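Long-range contact in MEM-A1 (Soil metagenome, PDB 6E0S), which is a subclass B3 metallo-beta-lactamase that binds zinc and probably hydrolyses the amide bond of beta-lactam antibiotics: residues I50-G55 against G157-T162. Numbering follows the deposited sequence.
Sequences IASPQG and GPLAVT
The type I turn S52-G55, closed by the bond from G55 N to S52 O, lies over G157-P158 and reaches L159, while I50-A51 runs above the start of strand 159-165; no hydrogen bond crosses, and the nearest alpha carbons, those of Q54 and G157, are 5.7 Å apart. L159 sends its isobutyl fork up between the I50-A51 backbone and the carbonyl of G55. Its CD1 sits 3.3 Å from I50 O and also nears G55 O, while CD2 meets I50 CG2 at 3.7 Å, the two side chains lying side by side and pointing opposite ways. With CG1 set beside its own backbone N (chi1 -48°), I50 sends CD1 on to V161 CG2, 3.7 Å away, tip to tip. S52 lays CB against P158 CG, whereas its OG donates a hydrogen bond to G55 O (2.6 Å), in the carbonyl plane on a lone pair, tying the first residue of the turn to its last. At the outer end the Q54 amide, in one of two conformers and so less certain, lies over G157. The contact joins the two sheets of the metallo-beta-lactamase alpha-beta/beta-alpha sandwich at one end: L159 and V161 also touch I57 of strand 56-59, and W178 of strand 174-182 packs on both I50 and V161.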
ATOM      1  N   ILE A  50      -0.998  -2.924  12.271  1.00 15.19           N
ATOM      2  CA  ILE A  50      -0.767  -4.297  12.710  1.00 14.97           C
ATOM      3  C   ILE A  50      -0.232  -4.193  14.122  1.00 16.67           C
ATOM      4  O   ILE A  50       0.933  -3.829  14.319  1.00 17.66           O
ATOM      5  CB  ILE A  50       0.219  -5.049  11.802  1.00 16.58           C
ATOM      6  CG1 ILE A  50      -0.160  -4.855  10.332  1.00 17.05           C
ATOM      7  CG2 ILE A  50       0.263  -6.532  12.203  1.00 17.73           C
ATOM      8  CD1 ILE A  50       0.839  -5.503   9.284  1.00 16.26           C
ATOM      9  N   ALA A  51      -1.057  -4.519  15.097  1.00 16.18           N
ATOM     10  CA  ALA A  51      -0.749  -4.168  16.483  1.00 16.03           C
ATOM     11  C   ALA A  51      -0.094  -5.319  17.242  1.00 17.16           C
ATOM     12  O   ALA A  51      -0.297  -6.492  16.909  1.00 16.93           O
ATOM     13  CB  ALA A  51      -2.017  -3.742  17.197  1.00 17.11           C
ATOM     14  N   SER A  52       0.709  -4.981  18.262  1.00 16.65           N
ATOM     15  CA  SER A  52       1.234  -6.015  19.144  1.00 18.84           C
ATOM     16  C   SER A  52       1.661  -5.385  20.464  1.00 20.94           C
ATOM     17  O   SER A  52       1.933  -4.172  20.532  1.00 20.14           O
ATOM     18  CB  SER A  52       2.414  -6.760  18.496  1.00 19.22           C
ATOM     19  OG  SER A  52       3.632  -6.119  18.837  1.00 17.67           O
ATOM     20  N   PRO A  53       1.759  -6.188  21.524  1.00 23.64           N
ATOM     21  CA  PRO A  53       2.258  -5.666  22.805  1.00 25.85           C
ATOM     22  C   PRO A  53       3.693  -5.170  22.738  1.00 26.16           C
ATOM     23  O   PRO A  53       4.110  -4.417  23.624  1.00 27.01           O
ATOM     24  CB  PRO A  53       2.136  -6.874  23.750  1.00 26.87           C
ATOM     25  CG  PRO A  53       1.082  -7.751  23.144  1.00 26.02           C
ATOM     26  CD  PRO A  53       1.274  -7.574  21.630  1.00 23.81           C
ATOM     27  N   GLN A  54       4.470  -5.591  21.747  1.00 23.41           N
ATOM     28  CA  GLN A  54       5.831  -5.106  21.597  0.50 23.95           C
ATOM     29  C   GLN A  54       5.924  -3.913  20.655  1.00 23.57           C
ATOM     30  O   GLN A  54       7.035  -3.474  20.342  1.00 24.98           O
ATOM     31  CB  GLN A  54       6.747  -6.241  21.120  0.50 25.08           C
ATOM     32  CG  GLN A  54       7.133  -7.195  22.246  0.50 27.58           C
ATOM     33  CD  GLN A  54       7.629  -8.539  21.744  0.50 28.55           C
ATOM     34  OE1 GLN A  54       6.837  -9.438  21.518  0.50 28.64           O
ATOM     35  NE2 GLN A  54       8.940  -8.677  21.570  0.50 29.74           N
ATOM     36  N   GLY A  55       4.792  -3.361  20.227  1.00 20.75           N
ATOM     37  CA  GLY A  55       4.793  -2.259  19.276  1.00 19.29           C
ATOM     38  C   GLY A  55       4.091  -2.614  17.976  1.00 17.76           C
ATOM     39  O   GLY A  55       3.870  -3.796  17.678  1.00 17.49           O
ATOM     40  N   GLY A 157       8.433  -8.373  17.398  1.00 22.75           N
ATOM     41  CA  GLY A 157       7.783  -9.280  18.320  1.00 24.70           C
ATOM     42  C   GLY A 157       7.112 -10.419  17.578  1.00 24.64           C
ATOM     43  O   GLY A 157       7.743 -11.116  16.775  1.00 24.48           O
ATOM     44  N   PRO A 158       5.802 -10.583  17.784  1.00 22.77           N
ATOM     45  CA  PRO A 158       5.041 -11.616  17.068  1.00 21.59           C
ATOM     46  C   PRO A 158       4.632 -11.233  15.651  1.00 20.34           C
ATOM     47  O   PRO A 158       3.865 -11.967  15.025  1.00 20.41           O
ATOM     48  CB  PRO A 158       3.801 -11.770  17.954  1.00 23.19           C
ATOM     49  CG  PRO A 158       3.539 -10.254  18.402  1.00 23.14           C
ATOM     50  CD  PRO A 158       4.940  -9.701  18.611  1.00 23.08           C
ATOM     51  N   LEU A 159       5.073 -10.093  15.114  1.00 18.85           N
ATOM     52  CA  LEU A 159       4.694  -9.680  13.777  1.00 17.00           C
ATOM     53  C   LEU A 159       5.809  -9.994  12.795  1.00 17.63           C
ATOM     54  O   LEU A 159       6.988  -9.799  13.096  1.00 18.52           O
ATOM     55  CB  LEU A 159       4.395  -8.182  13.703  1.00 16.49           C
ATOM     56  CG  LEU A 159       3.512  -7.595  14.800  1.00 17.21           C
ATOM     57  CD1 LEU A 159       3.305  -6.055  14.653  1.00 16.98           C
ATOM     58  CD2 LEU A 159       2.178  -8.305  14.840  1.00 16.85           C
ATOM     59  N   ALA A 160       5.435 -10.455  11.607  1.00 15.50           N
ATOM     60  CA  ALA A 160       6.424 -10.765  10.566  1.00 16.01           C
ATOM     61  C   ALA A 160       5.760 -10.394   9.241  1.00 16.65           C
ATOM     62  O   ALA A 160       4.853 -11.096   8.786  1.00 15.67           O
ATOM     63  CB  ALA A 160       6.848 -12.243  10.598  1.00 16.65           C
ATOM     64  N   VAL A 161       6.189  -9.282   8.643  1.00 16.90           N
ATOM     65  CA  VAL A 161       5.587  -8.749   7.419  1.00 17.25           C
ATOM     66  C   VAL A 161       6.626  -8.810   6.299  1.00 17.69           C
ATOM     67  O   VAL A 161       7.713  -8.244   6.428  1.00 19.23           O
ATOM     68  CB  VAL A 161       5.089  -7.304   7.624  1.00 15.75           C
ATOM     69  CG1 VAL A 161       4.384  -6.793   6.370  1.00 15.30           C
ATOM     70  CG2 VAL A 161       4.137  -7.205   8.824  1.00 14.54           C
ATOM     71  N   THR A 162       6.275  -9.446   5.181  1.00 16.82           N
ATOM     72  CA  THR A 162       7.221  -9.676   4.096  1.00 16.24           C
ATOM     73  C   THR A 162       7.057  -8.615   3.016  1.00 18.15           C
ATOM     74  O   THR A 162       5.930  -8.328   2.589  1.00 16.65           O
ATOM     75  CB  THR A 162       7.006 -11.061   3.493  1.00 18.90           C
ATOM     76  OG1 THR A 162       7.229 -12.058   4.505  1.00 19.97           O
ATOM     77  CG2 THR A 162       7.950 -11.322   2.321  1.00 20.70           C
TER